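Local coordinates for CELL division control protein 6 (Pyrobaculum aerophilum, PDB 1FNN) that binds ADP with magnesium through an AAA+ ATPase core and is probably involved in regulating the initiation of DNA replication, at residues A[35-40]-A[72-77]; A[276-281]-A[369-374]; A[290-295]-A[382-387]. All coordinates share one frame; numbering follows the deposited sequence.

Interaction 1: residues A[35-40]-A[72-77]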
ATOM      1  N   ASN A  35     -13.568  24.432  -5.049  1.00 38.58           N
ATOM      2  CA  ASN A  35     -14.173  25.769  -4.999  1.00 42.02           C
ATOM      3  C   ASN A  35     -13.518  26.609  -3.901  1.00 39.92           C
ATOM      4  O   ASN A  35     -13.250  27.792  -4.084  1.00 40.64           O
ATOM      5  CB  ASN A  35     -15.683  25.685  -4.770  1.00 39.20           C
ATOM      6  CG  ASN A  35     -16.419  25.294  -6.048  1.00 37.33           C
ATOM      7  OD1 ASN A  35     -15.881  25.430  -7.150  1.00 36.61           O
ATOM      8  ND2 ASN A  35     -17.648  24.809  -5.887  1.00 38.18           N
ATOM      9  N   TRP A  36     -13.371  26.019  -2.719  1.00 38.51           N
ATOM     10  CA  TRP A  36     -12.734  26.725  -1.610  1.00 39.98           C
ATOM     11  C   TRP A  36     -11.281  27.089  -1.909  1.00 37.96           C
ATOM     12  O   TRP A  36     -10.915  28.242  -1.635  1.00 35.83           O
ATOM     13  CB  TRP A  36     -12.823  25.956  -0.334  1.00 31.94           C
ATOM     14  CG  TRP A  36     -12.373  26.567   0.961  1.00 39.79           C
ATOM     15  CD1 TRP A  36     -13.174  27.199   1.853  1.00 38.13           C
ATOM     16  CD2 TRP A  36     -11.048  26.618   1.531  1.00 41.28           C
ATOM     17  NE1 TRP A  36     -12.439  27.634   2.926  1.00 39.12           N
ATOM     18  CE2 TRP A  36     -11.138  27.298   2.763  1.00 35.20           C
ATOM     19  CE3 TRP A  36      -9.802  26.150   1.104  1.00 34.31           C
ATOM     20  CZ2 TRP A  36     -10.044  27.529   3.590  1.00 32.23           C
ATOM     21  CZ3 TRP A  36      -8.709  26.382   1.928  1.00 34.59           C
ATOM     22  CH2 TRP A  36      -8.823  27.051   3.133  1.00 35.33           C
ATOM     23  N   LEU A  37     -10.524  26.199  -2.580  1.00 37.00           N
ATOM     24  CA  LEU A  37      -9.143  26.589  -2.918  1.00 38.47           C
ATOM     25  C   LEU A  37      -9.097  27.769  -3.895  1.00 40.38           C
ATOM     26  O   LEU A  37      -8.165  28.611  -3.874  1.00 35.98           O
ATOM     27  CB  LEU A  37      -8.422  25.355  -3.482  1.00 32.56           C
ATOM     28  CG  LEU A  37      -8.120  24.281  -2.394  1.00 31.03           C
ATOM     29  CD1 LEU A  37      -7.570  23.013  -3.073  1.00 35.66           C
ATOM     30  CD2 LEU A  37      -7.113  24.841  -1.397  1.00 29.73           C
ATOM     31  N   ARG A  38     -10.036  27.781  -4.840  1.00 36.67           N
ATOM     32  CA  ARG A  38     -10.078  28.905  -5.813  1.00 42.24           C
ATOM     33  C   ARG A  38     -10.508  30.201  -5.124  1.00 40.70           C
ATOM     34  O   ARG A  38     -10.055  31.282  -5.516  1.00 45.85           O
ATOM     35  CB  ARG A  38     -10.974  28.570  -6.997  1.00 40.99           C
ATOM     36  CG  ARG A  38     -10.376  27.594  -8.012  1.00 45.15           C
ATOM     37  CD  ARG A  38     -11.324  27.397  -9.213  1.00 45.33           C
ATOM     38  NE  ARG A  38     -12.446  26.531  -8.763  1.00 47.54           N
ATOM     39  CZ  ARG A  38     -12.350  25.193  -8.815  1.00 48.26           C
ATOM     40  NH1 ARG A  38     -11.262  24.590  -9.272  1.00 41.34           N
ATOM     41  NH2 ARG A  38     -13.354  24.417  -8.409  1.00 44.19           N
ATOM     42  N   ASN A  39     -11.447  30.184  -4.194  1.00 37.90           N
ATOM     43  CA  ASN A  39     -11.985  31.314  -3.477  1.00 43.39           C
ATOM     44  C   ASN A  39     -12.332  30.950  -2.049  1.00 37.44           C
ATOM     45  O   ASN A  39     -13.487  30.798  -1.609  1.00 41.80           O
ATOM     46  CB  ASN A  39     -13.279  31.876  -4.096  1.00 57.17           C
ATOM     47  CG  ASN A  39     -13.134  32.419  -5.498  1.00 68.34           C
ATOM     48  OD1 ASN A  39     -12.336  33.327  -5.759  1.00 75.38           O
ATOM     49  ND2 ASN A  39     -13.908  31.863  -6.426  1.00 73.44           N
ATOM     50  N   PRO A  40     -11.332  30.917  -1.170  1.00 38.12           N
ATOM     51  CA  PRO A  40     -11.486  30.445   0.181  1.00 36.60           C
ATOM     52  C   PRO A  40     -12.236  31.333   1.146  1.00 42.70           C
ATOM     53  O   PRO A  40     -12.233  32.560   1.036  1.00 44.36           O
ATOM     54  CB  PRO A  40     -10.048  30.334   0.725  1.00 37.57           C
ATOM     55  CG  PRO A  40      -9.262  31.270  -0.155  1.00 34.80           C
ATOM     56  CD  PRO A  40      -9.900  31.141  -1.521  1.00 34.90           C
ATOM     57  N   THR A  72      -4.015  28.891  -5.931  1.00 37.87           N
ATOM     58  CA  THR A  72      -4.688  29.181  -4.686  1.00 37.58           C
ATOM     59  C   THR A  72      -3.833  30.081  -3.793  1.00 41.55           C
ATOM     60  O   THR A  72      -2.608  29.981  -3.801  1.00 38.19           O
ATOM     61  CB  THR A  72      -5.054  27.873  -3.929  1.00 34.21           C
ATOM     62  OG1 THR A  72      -5.845  28.180  -2.781  1.00 33.53           O
ATOM     63  CG2 THR A  72      -3.838  27.069  -3.444  1.00 34.03           C
ATOM     64  N   THR A  73      -4.494  30.781  -2.872  1.00 38.84           N
ATOM     65  CA  THR A  73      -3.755  31.554  -1.882  1.00 39.53           C
ATOM     66  C   THR A  73      -3.616  30.727  -0.627  1.00 36.94           C
ATOM     67  O   THR A  73      -3.046  31.192   0.348  1.00 38.52           O
ATOM     68  CB  THR A  73      -4.534  32.855  -1.547  1.00 43.55           C
ATOM     69  OG1 THR A  73      -5.857  32.468  -1.138  1.00 43.03           O
ATOM     70  CG2 THR A  73      -4.629  33.712  -2.798  1.00 40.19           C
ATOM     71  N   ALA A  74      -4.303  29.561  -0.549  1.00 32.62           N
ATOM     72  CA  ALA A  74      -4.277  28.811   0.681  1.00 32.16           C
ATOM     73  C   ALA A  74      -2.884  28.264   0.955  1.00 34.53           C
ATOM     74  O   ALA A  74      -2.217  27.913  -0.036  1.00 33.19           O
ATOM     75  CB  ALA A  74      -5.260  27.622   0.611  1.00 34.85           C
ATOM     76  N   ARG A  75      -2.585  28.024   2.212  1.00 33.74           N
ATOM     77  CA  ARG A  75      -1.286  27.414   2.557  1.00 34.18           C
ATOM     78  C   ARG A  75      -1.480  25.927   2.900  1.00 35.04           C
ATOM     79  O   ARG A  75      -2.365  25.637   3.715  1.00 31.20           O
ATOM     80  CB  ARG A  75      -0.748  28.071   3.844  1.00 36.60           C
ATOM     81  CG  ARG A  75      -0.815  29.603   3.737  1.00 41.29           C
ATOM     82  CD  ARG A  75       0.348  30.140   2.937  1.00 51.29           C
ATOM     83  NE  ARG A  75       0.500  31.570   3.274  1.00 66.69           N
ATOM     84  CZ  ARG A  75       1.426  32.158   4.027  1.00 56.67           C
ATOM     85  NH1 ARG A  75       2.395  31.486   4.611  1.00 51.30           N
ATOM     86  NH2 ARG A  75       1.324  33.475   4.164  1.00 61.61           N
ATOM     87  N   PHE A  76      -0.714  25.031   2.306  1.00 31.74           N
ATOM     88  CA  PHE A  76      -0.869  23.603   2.568  1.00 34.64           C
ATOM     89  C   PHE A  76      -0.015  23.221   3.778  1.00 35.16           C
ATOM     90  O   PHE A  76       1.190  23.470   3.724  1.00 34.05           O
ATOM     91  CB  PHE A  76      -0.306  22.856   1.359  1.00 37.15           C
ATOM     92  CG  PHE A  76      -0.353  21.355   1.407  1.00 37.44           C
ATOM     93  CD1 PHE A  76      -1.501  20.670   1.747  1.00 43.72           C
ATOM     94  CD2 PHE A  76       0.775  20.627   1.089  1.00 40.59           C
ATOM     95  CE1 PHE A  76      -1.515  19.276   1.772  1.00 49.48           C
ATOM     96  CE2 PHE A  76       0.770  19.246   1.112  1.00 41.37           C
ATOM     97  CZ  PHE A  76      -0.379  18.555   1.454  1.00 37.23           C
ATOM     98  N   VAL A  77      -0.629  22.873   4.878  1.00 31.88           N
ATOM     99  CA  VAL A  77       0.034  22.583   6.132  1.00 33.63           C
ATOM    100  C   VAL A  77      -0.111  21.083   6.439  1.00 34.60           C
ATOM    101  O   VAL A  77      -1.180  20.593   6.816  1.00 34.88           O
ATOM    102  CB  VAL A  77      -0.522  23.471   7.263  1.00 29.46           C
ATOM    103  CG1 VAL A  77       0.170  23.064   8.567  1.00 32.90           C
ATOM    104  CG2 VAL A  77      -0.220  24.973   6.999  1.00 32.92           C
TER
HETATM  105  O   HOH W   1      -7.246  31.359  -3.843  1.00 45.77           O
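Thr-72 turns its hydroxyl opposite its own backbone N (chi1 -174°), and this aims OG1 at the C-terminal turn of helix 23-38, where it donates to Leu-37 O at 2.6 Å. The donor meets the carbonyl at a C=O...OG1 angle of 124°, slightly tilted from its plane. On its acceptor side the same OG1 receives Ala-74 N at 3.0 Å in a nearly straight bond (169°), closing an ST turn. Leu-37 O also accepts from a water, 2.9 Å away, which in turn takes the N-H of Thr-73, giving the carbonyl two donors. A valine in place of Thr-72 would probably leave Ala-74 N without its turn acceptor and Leu-37 O held across this contact by the water alone. Beside these bonds, Ala-74 CB sits against Leu-37 CD2 and Trp-36 CZ3, 3.9 Å from each, the methyl approaching the indole obliquely. Pro-40 CB lies 3.8 Å above the plane of the Trp-36 ring, over its centre, while Leu-37 CD2 meets the ring edge in plane; the indole NE1 bonds to Phe-158 O. Leu-37 also packs on Leu-64 and Tyr-68, and Thr-72 on Trp-65, so helix 57-68 lies against both segments. The contact joins the end of helix 23-38 to the residues leading into 75-80, an edge strand of the parallel ATPase sheet that pairs with strand 127-132.

Interaction 2: residues A[276-281]-A[369-374]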
ATOM      1  N   PHE A 276       6.110 -12.331   5.289  1.00 59.93           N
ATOM      2  CA  PHE A 276       6.174 -13.713   5.778  1.00 69.03           C
ATOM      3  C   PHE A 276       6.342 -14.653   4.573  1.00 67.93           C
ATOM      4  O   PHE A 276       5.557 -14.559   3.623  1.00 70.35           O
ATOM      5  CB  PHE A 276       4.889 -14.163   6.446  1.00 81.70           C
ATOM      6  CG  PHE A 276       4.516 -13.669   7.801  1.00 89.66           C
ATOM      7  CD1 PHE A 276       3.677 -12.576   7.962  1.00 92.73           C
ATOM      8  CD2 PHE A 276       5.006 -14.304   8.934  1.00 93.48           C
ATOM      9  CE1 PHE A 276       3.337 -12.127   9.223  1.00 94.17           C
ATOM     10  CE2 PHE A 276       4.666 -13.856  10.200  1.00 95.01           C
ATOM     11  CZ  PHE A 276       3.832 -12.766  10.343  1.00 94.27           C
ATOM     12  N   GLY A 277       7.342 -15.519   4.612  1.00 70.28           N
ATOM     13  CA  GLY A 277       7.491 -16.495   3.520  1.00 65.68           C
ATOM     14  C   GLY A 277       6.497 -17.631   3.751  1.00 62.38           C
ATOM     15  O   GLY A 277       5.383 -17.400   4.223  1.00 63.13           O
ATOM     16  N   ILE A 278       6.905 -18.872   3.455  1.00 58.90           N
ATOM     17  CA  ILE A 278       5.954 -19.990   3.633  1.00 55.68           C
ATOM     18  C   ILE A 278       6.228 -20.690   4.957  1.00 53.93           C
ATOM     19  O   ILE A 278       7.352 -21.058   5.263  1.00 49.93           O
ATOM     20  CB  ILE A 278       5.981 -20.934   2.422  1.00 48.98           C
ATOM     21  CG1 ILE A 278       5.255 -20.285   1.216  1.00 41.68           C
ATOM     22  CG2 ILE A 278       5.314 -22.260   2.785  1.00 52.07           C
ATOM     23  CD1 ILE A 278       5.712 -20.886  -0.108  1.00 41.88           C
ATOM     24  N   SER A 279       5.206 -20.853   5.783  1.00 56.81           N
ATOM     25  CA  SER A 279       5.382 -21.512   7.082  1.00 58.67           C
ATOM     26  C   SER A 279       5.686 -23.002   6.963  1.00 53.62           C
ATOM     27  O   SER A 279       4.927 -23.766   6.351  1.00 48.88           O
ATOM     28  CB  SER A 279       4.103 -21.308   7.900  1.00 61.17           C
ATOM     29  OG  SER A 279       3.960 -22.361   8.836  1.00 74.57           O
ATOM     30  N   GLU A 280       6.648 -23.503   7.750  1.00 52.97           N
ATOM     31  CA  GLU A 280       6.897 -24.946   7.777  1.00 50.28           C
ATOM     32  C   GLU A 280       5.695 -25.657   8.404  1.00 49.02           C
ATOM     33  O   GLU A 280       5.336 -26.765   8.006  1.00 44.58           O
ATOM     34  CB  GLU A 280       8.173 -25.335   8.515  1.00 54.53           C
ATOM     35  CG  GLU A 280       8.424 -26.841   8.453  1.00 57.43           C
ATOM     36  CD  GLU A 280       9.876 -27.225   8.653  1.00 65.96           C
ATOM     37  OE1 GLU A 280      10.769 -26.398   8.362  1.00 69.04           O
ATOM     38  OE2 GLU A 280      10.125 -28.360   9.101  1.00 64.41           O
ATOM     39  N   GLU A 281       5.027 -24.993   9.338  1.00 46.60           N
ATOM     40  CA  GLU A 281       3.858 -25.513  10.005  1.00 53.55           C
ATOM     41  C   GLU A 281       2.733 -25.811   9.011  1.00 50.29           C
ATOM     42  O   GLU A 281       2.073 -26.841   9.143  1.00 49.99           O
ATOM     43  CB  GLU A 281       3.335 -24.510  11.033  1.00 66.82           C
ATOM     44  CG  GLU A 281       4.276 -24.175  12.173  1.00 88.76           C
ATOM     45  CD  GLU A 281       3.691 -23.125  13.111  1.00 95.83           C
ATOM     46  OE1 GLU A 281       2.544 -22.686  12.855  1.00 99.51           O
ATOM     47  OE2 GLU A 281       4.374 -22.748  14.089  1.00100.50           O
ATOM     48  N   GLY A 369       5.667 -17.118  -5.582  1.00 38.94           N
ATOM     49  CA  GLY A 369       6.391 -15.829  -5.520  1.00 38.73           C
ATOM     50  C   GLY A 369       6.924 -15.480  -4.145  1.00 38.36           C
ATOM     51  O   GLY A 369       7.707 -14.503  -4.052  1.00 37.39           O
ATOM     52  N   THR A 370       6.492 -16.199  -3.105  1.00 34.06           N
ATOM     53  CA  THR A 370       6.869 -15.794  -1.754  1.00 33.26           C
ATOM     54  C   THR A 370       8.049 -16.487  -1.093  1.00 38.45           C
ATOM     55  O   THR A 370       8.398 -16.099   0.039  1.00 38.13           O
ATOM     56  CB  THR A 370       5.645 -15.814  -0.817  1.00 40.00           C
ATOM     57  OG1 THR A 370       5.181 -17.182  -0.611  1.00 41.19           O
ATOM     58  CG2 THR A 370       4.535 -14.985  -1.468  1.00 36.71           C
ATOM     59  N   GLU A 371       8.653 -17.488  -1.728  1.00 36.88           N
ATOM     60  CA  GLU A 371       9.770 -18.193  -1.114  1.00 38.54           C
ATOM     61  C   GLU A 371      10.803 -18.664  -2.107  1.00 34.24           C
ATOM     62  O   GLU A 371      10.409 -19.209  -3.151  1.00 37.94           O
ATOM     63  CB  GLU A 371       9.229 -19.510  -0.502  1.00 45.48           C
ATOM     64  CG  GLU A 371       8.703 -19.377   0.881  1.00 47.99           C
ATOM     65  CD  GLU A 371       9.683 -19.213   2.012  1.00 48.69           C
ATOM     66  OE1 GLU A 371      10.904 -19.385   1.886  1.00 47.60           O
ATOM     67  OE2 GLU A 371       9.144 -18.885   3.105  1.00 59.07           O
ATOM     68  N   PRO A 372      12.082 -18.449  -1.852  1.00 37.26           N
ATOM     69  CA  PRO A 372      13.155 -18.860  -2.751  1.00 35.21           C
ATOM     70  C   PRO A 372      13.045 -20.389  -2.922  1.00 39.28           C
ATOM     71  O   PRO A 372      12.695 -21.054  -1.939  1.00 37.29           O
ATOM     72  CB  PRO A 372      14.414 -18.445  -2.020  1.00 41.49           C
ATOM     73  CG  PRO A 372      13.973 -17.254  -1.195  1.00 39.50           C
ATOM     74  CD  PRO A 372      12.593 -17.676  -0.690  1.00 39.68           C
ATOM     75  N   LEU A 373      13.170 -20.886  -4.126  1.00 37.74           N
ATOM     76  CA  LEU A 373      12.873 -22.300  -4.396  1.00 41.44           C
ATOM     77  C   LEU A 373      13.859 -23.315  -3.851  1.00 45.03           C
ATOM     78  O   LEU A 373      13.448 -24.452  -3.474  1.00 41.51           O
ATOM     79  CB  LEU A 373      12.730 -22.469  -5.902  1.00 35.31           C
ATOM     80  CG  LEU A 373      11.644 -21.621  -6.558  1.00 41.37           C
ATOM     81  CD1 LEU A 373      11.617 -21.903  -8.045  1.00 39.68           C
ATOM     82  CD2 LEU A 373      10.286 -21.888  -5.902  1.00 39.93           C
ATOM     83  N   ASP A 374      15.105 -22.921  -3.592  1.00 39.74           N
ATOM     84  CA  ASP A 374      16.099 -23.878  -3.114  1.00 43.74           C
ATOM     85  C   ASP A 374      15.777 -24.264  -1.685  1.00 41.85           C
ATOM     86  O   ASP A 374      15.672 -25.470  -1.383  1.00 44.71           O
ATOM     87  CB  ASP A 374      17.566 -23.439  -3.236  1.00 45.38           C
ATOM     88  CG  ASP A 374      17.992 -23.471  -4.685  1.00 52.11           C
ATOM     89  OD1 ASP A 374      17.228 -23.909  -5.564  1.00 58.36           O
ATOM     90  OD2 ASP A 374      19.127 -23.050  -4.981  1.00 71.60           O
TER
HETATM   91  O   HOH W   2       7.679 -13.826   1.236  1.00 44.27           O
HETATM   92  O   HOH W   3       3.666 -17.117   1.281  1.00 55.96           O
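Gly-277 and Ile-278, in the connection between helix 264-274 and helix 280-285 that leads into the winged-helix region, pack against Thr-370 and Glu-371, in the turn before helix 373-387. Both segments are loops running into a helix: Ser-279 holds the N-cap position of helix 280-285, its OG bonding to Val-282 N, and Pro-372 holds that of helix 373-387. Ile-278 carries the apolar part. Its CG1 stands opposite the carbonyl carbon, beside the backbone N (chi1 -74°), so CG1 and CD1 extend over the bent chain of Glu-371. CD1 touches Glu-371 CG at 3.5 Å, and CG1 lies 3.6 Å from Thr-370 OG1, the isoleucine and threonine side chains crossing at about a right angle. The bend of Glu-371 at chi2 (-74°) folds its carboxylate back toward the backbone of 277-278. There OE2 is modelled too close to Ile-278 N, so its exact placement is doubtful and no bond can be read from it. Gly-277 CA approaches Thr-370 O at 3.6 Å. A water lies between the backbones, 2.7 Å from Thr-370 O and 3.3 Å from Phe-276 O, and probably cannot serve every acceptor near it at once. The other carboxylate oxygen, Glu-371 OE1, forms a salt bridge with Lys-272 of helix 264-274. Glu-371 therefore serves two neighbours: its CG gives Ile-278 an aliphatic surface, while Lys-272, outside the two loops, matches its charge and probably keeps this buried carboxylate ionised.

Interaction 3: residues A[290-295]-A[382-387]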
ATOM      1  N   GLU A 290      -0.341 -33.787  -2.021  1.00 33.36           N
ATOM      2  CA  GLU A 290      -0.297 -32.325  -2.147  1.00 36.36           C
ATOM      3  C   GLU A 290       1.131 -31.829  -1.931  1.00 33.17           C
ATOM      4  O   GLU A 290       1.567 -30.894  -2.604  1.00 30.85           O
ATOM      5  CB  GLU A 290      -1.254 -31.666  -1.157  1.00 30.51           C
ATOM      6  CG  GLU A 290      -1.325 -30.126  -1.283  1.00 34.88           C
ATOM      7  CD  GLU A 290      -2.511 -29.536  -0.551  1.00 48.94           C
ATOM      8  OE1 GLU A 290      -2.560 -28.300  -0.360  1.00 40.94           O
ATOM      9  OE2 GLU A 290      -3.440 -30.279  -0.140  1.00 39.13           O
ATOM     10  N   LYS A 291       1.895 -32.409  -0.996  1.00 31.38           N
ATOM     11  CA  LYS A 291       3.317 -32.196  -0.862  1.00 36.32           C
ATOM     12  C   LYS A 291       4.080 -32.563  -2.121  1.00 35.28           C
ATOM     13  O   LYS A 291       4.918 -31.813  -2.621  1.00 31.87           O
ATOM     14  CB  LYS A 291       4.020 -32.968   0.286  1.00 32.87           C
ATOM     15  CG  LYS A 291       3.553 -32.509   1.678  1.00 33.20           C
ATOM     16  CD  LYS A 291       4.471 -33.176   2.692  1.00 34.10           C
ATOM     17  CE  LYS A 291       4.375 -32.698   4.105  1.00 34.97           C
ATOM     18  NZ  LYS A 291       3.161 -33.201   4.807  1.00 46.88           N
ATOM     19  N   LEU A 292       3.814 -33.722  -2.705  1.00 30.14           N
ATOM     20  CA  LEU A 292       4.441 -34.192  -3.912  1.00 27.50           C
ATOM     21  C   LEU A 292       4.083 -33.245  -5.070  1.00 31.19           C
ATOM     22  O   LEU A 292       4.955 -32.952  -5.888  1.00 34.85           O
ATOM     23  CB  LEU A 292       3.951 -35.637  -4.262  1.00 30.90           C
ATOM     24  CG  LEU A 292       4.463 -36.718  -3.249  1.00 36.80           C
ATOM     25  CD1 LEU A 292       3.751 -38.060  -3.504  1.00 35.76           C
ATOM     26  CD2 LEU A 292       5.967 -36.883  -3.378  1.00 33.74           C
ATOM     27  N   PHE A 293       2.832 -32.839  -5.141  1.00 30.48           N
ATOM     28  CA  PHE A 293       2.435 -31.908  -6.200  1.00 29.35           C
ATOM     29  C   PHE A 293       3.143 -30.528  -5.973  1.00 30.74           C
ATOM     30  O   PHE A 293       3.605 -29.989  -6.965  1.00 33.57           O
ATOM     31  CB  PHE A 293       0.937 -31.685  -6.106  1.00 29.09           C
ATOM     32  CG  PHE A 293       0.403 -30.945  -7.321  1.00 28.06           C
ATOM     33  CD1 PHE A 293       0.638 -31.389  -8.592  1.00 33.70           C
ATOM     34  CD2 PHE A 293      -0.338 -29.787  -7.108  1.00 34.51           C
ATOM     35  CE1 PHE A 293       0.150 -30.710  -9.704  1.00 35.62           C
ATOM     36  CE2 PHE A 293      -0.837 -29.092  -8.216  1.00 38.55           C
ATOM     37  CZ  PHE A 293      -0.591 -29.555  -9.499  1.00 37.53           C
ATOM     38  N   LEU A 294       3.253 -30.071  -4.734  1.00 30.99           N
ATOM     39  CA  LEU A 294       3.963 -28.804  -4.511  1.00 35.00           C
ATOM     40  C   LEU A 294       5.425 -28.963  -4.873  1.00 38.27           C
ATOM     41  O   LEU A 294       6.001 -28.165  -5.658  1.00 33.85           O
ATOM     42  CB  LEU A 294       3.793 -28.354  -3.058  1.00 35.64           C
ATOM     43  CG  LEU A 294       4.592 -27.088  -2.666  1.00 40.82           C
ATOM     44  CD1 LEU A 294       4.104 -25.887  -3.497  1.00 34.43           C
ATOM     45  CD2 LEU A 294       4.390 -26.826  -1.179  1.00 36.28           C
ATOM     46  N   LEU A 295       6.043 -30.117  -4.467  1.00 34.01           N
ATOM     47  CA  LEU A 295       7.386 -30.405  -4.944  1.00 34.70           C
ATOM     48  C   LEU A 295       7.465 -30.374  -6.450  1.00 35.05           C
ATOM     49  O   LEU A 295       8.447 -29.852  -7.048  1.00 37.62           O
ATOM     50  CB  LEU A 295       7.936 -31.775  -4.462  1.00 38.71           C
ATOM     51  CG  LEU A 295       9.344 -32.152  -4.871  1.00 37.26           C
ATOM     52  CD1 LEU A 295      10.338 -31.013  -4.525  1.00 40.09           C
ATOM     53  CD2 LEU A 295       9.796 -33.395  -4.087  1.00 38.37           C
ATOM     54  N   LYS A 382      12.478 -32.748   2.746  1.00 39.80           N
ATOM     55  CA  LYS A 382      12.660 -33.288   4.088  1.00 43.38           C
ATOM     56  C   LYS A 382      11.337 -33.917   4.575  1.00 43.68           C
ATOM     57  O   LYS A 382      11.371 -34.929   5.289  1.00 36.85           O
ATOM     58  CB  LYS A 382      13.085 -32.225   5.080  1.00 41.67           C
ATOM     59  CG  LYS A 382      13.625 -32.645   6.415  1.00 43.01           C
ATOM     60  CD  LYS A 382      13.073 -31.882   7.597  1.00 55.28           C
ATOM     61  CE  LYS A 382      12.868 -30.397   7.424  1.00 47.90           C
ATOM     62  NZ  LYS A 382      12.281 -29.735   8.618  1.00 51.99           N
ATOM     63  N   LEU A 383      10.244 -33.138   4.553  1.00 38.25           N
ATOM     64  CA  LEU A 383       8.959 -33.600   5.034  1.00 38.51           C
ATOM     65  C   LEU A 383       8.449 -34.829   4.284  1.00 34.63           C
ATOM     66  O   LEU A 383       7.875 -35.699   4.927  1.00 36.76           O
ATOM     67  CB  LEU A 383       7.901 -32.492   5.001  1.00 37.20           C
ATOM     68  CG  LEU A 383       8.296 -31.241   5.820  1.00 43.19           C
ATOM     69  CD1 LEU A 383       7.300 -30.104   5.521  1.00 40.70           C
ATOM     70  CD2 LEU A 383       8.336 -31.509   7.310  1.00 41.67           C
ATOM     71  N   ILE A 384       8.586 -34.881   2.978  1.00 36.55           N
ATOM     72  CA  ILE A 384       8.163 -36.048   2.211  1.00 38.74           C
ATOM     73  C   ILE A 384       8.963 -37.299   2.626  1.00 41.09           C
ATOM     74  O   ILE A 384       8.426 -38.398   2.868  1.00 36.68           O
ATOM     75  CB  ILE A 384       8.330 -35.783   0.734  1.00 35.45           C
ATOM     76  CG1 ILE A 384       7.336 -34.648   0.329  1.00 32.07           C
ATOM     77  CG2 ILE A 384       8.109 -37.071  -0.069  1.00 37.01           C
ATOM     78  CD1 ILE A 384       7.581 -34.232  -1.099  1.00 28.73           C
ATOM     79  N   LYS A 385      10.268 -37.126   2.750  1.00 36.12           N
ATOM     80  CA  LYS A 385      11.177 -38.183   3.138  1.00 38.37           C
ATOM     81  C   LYS A 385      10.804 -38.716   4.505  1.00 36.61           C
ATOM     82  O   LYS A 385      10.874 -39.964   4.633  1.00 37.84           O
ATOM     83  CB  LYS A 385      12.669 -37.791   3.104  1.00 36.80           C
ATOM     84  CG  LYS A 385      13.059 -37.704   1.611  1.00 44.32           C
ATOM     85  CD  LYS A 385      14.538 -37.358   1.456  1.00 54.12           C
ATOM     86  CE  LYS A 385      14.845 -37.327  -0.050  1.00 63.20           C
ATOM     87  NZ  LYS A 385      16.134 -36.619  -0.323  1.00 71.56           N
ATOM     88  N   GLU A 386      10.485 -37.825   5.448  1.00 35.53           N
ATOM     89  CA  GLU A 386      10.105 -38.317   6.752  1.00 37.04           C
ATOM     90  C   GLU A 386       8.806 -39.120   6.684  1.00 40.94           C
ATOM     91  O   GLU A 386       8.585 -40.057   7.472  1.00 36.02           O
ATOM     92  CB  GLU A 386      10.102 -37.240   7.813  1.00 45.17           C
ATOM     93  CG  GLU A 386       8.932 -36.397   8.169  1.00 69.73           C
ATOM     94  CD  GLU A 386       9.211 -35.253   9.134  1.00 73.50           C
ATOM     95  OE1 GLU A 386      10.243 -34.556   9.016  1.00 79.56           O
ATOM     96  OE2 GLU A 386       8.376 -35.038  10.041  1.00 76.19           O
ATOM     97  N   GLU A 387       7.794 -38.622   5.957  1.00 37.00           N
ATOM     98  CA  GLU A 387       6.502 -39.337   5.903  1.00 38.18           C
ATOM     99  C   GLU A 387       6.719 -40.680   5.220  1.00 36.64           C
ATOM    100  O   GLU A 387       6.064 -41.681   5.570  1.00 36.49           O
ATOM    101  CB  GLU A 387       5.481 -38.449   5.219  1.00 41.44           C
ATOM    102  CG  GLU A 387       4.171 -38.925   4.658  1.00 52.98           C
ATOM    103  CD  GLU A 387       3.170 -37.762   4.552  1.00 45.41           C
ATOM    104  OE1 GLU A 387       3.596 -36.620   4.252  1.00 45.45           O
ATOM    105  OE2 GLU A 387       1.970 -37.972   4.776  1.00 52.28           O
TER
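Leu-383 makes the first touch, its CB lying 3.6 Å from CE of Lys-291, where the two side chains cross at about a right angle. The leucine also reaches Leu-283 and Ile-284 of helix 280-285. Next comes Ile-384, the residue whose CA is nearest that of Lys-291. Its CG1 stands beside its backbone N (chi1 -66°), and with the chain extended beyond it CD1 reaches the facing helix. CG1 packs on Lys-291 CB at 3.7 Å, the two side chains sliding past each other in opposite directions. CD1 then enters between two leucines, 3.8 Å from Leu-295 CD2 and 3.9 Å from Leu-292 CD2, and CG2 lies against the same Leu-292 methyl. This is helix packing within the C-terminal winged-helix domain: the closing helix 373-387 runs roughly antiparallel to helix 288-304, the axes of the two six-residue segments approaching to 10.3 Å with their directions 146° apart. Leu-292 and Leu-295 reach on to Val-321 of helix 311-324. One turn after Leu-383, Glu-387 stretches its chain across Lys-291, and OE1 comes within 3.5 Å of NZ, a salt bridge with a weak hydrogen bond. The lysine chain is extended up to its last bond, where it bends (chi4 75°) and carries the ammonium on to Ile-284 O and Leu-286 O, which probably help to offset the burial of its charge.

Overall arrangement
From the N terminus, interaction 1 comes first and closes a span of 31 residues that includes strand 46-50 and helix 57-68, joining the end of helix 23-38 to the entry of edge strand 75-80 in the ATPase core. It is complete before the other two begin, and its centre lies 50 Å and 63 Å from theirs. Interactions 2 and 3 belong to the C-terminal region and cross along the chain: 276-281, 290-295, 369-374 and 382-387 follow in that order. Both involve helix 373-387: the loop just before it meets 276-281, while its last turns meet helix 288-304. Their centres are 14 Å apart, and a salt bridge of 2.6 Å from Glu-280 OE2 to Lys-382 NZ links them directly.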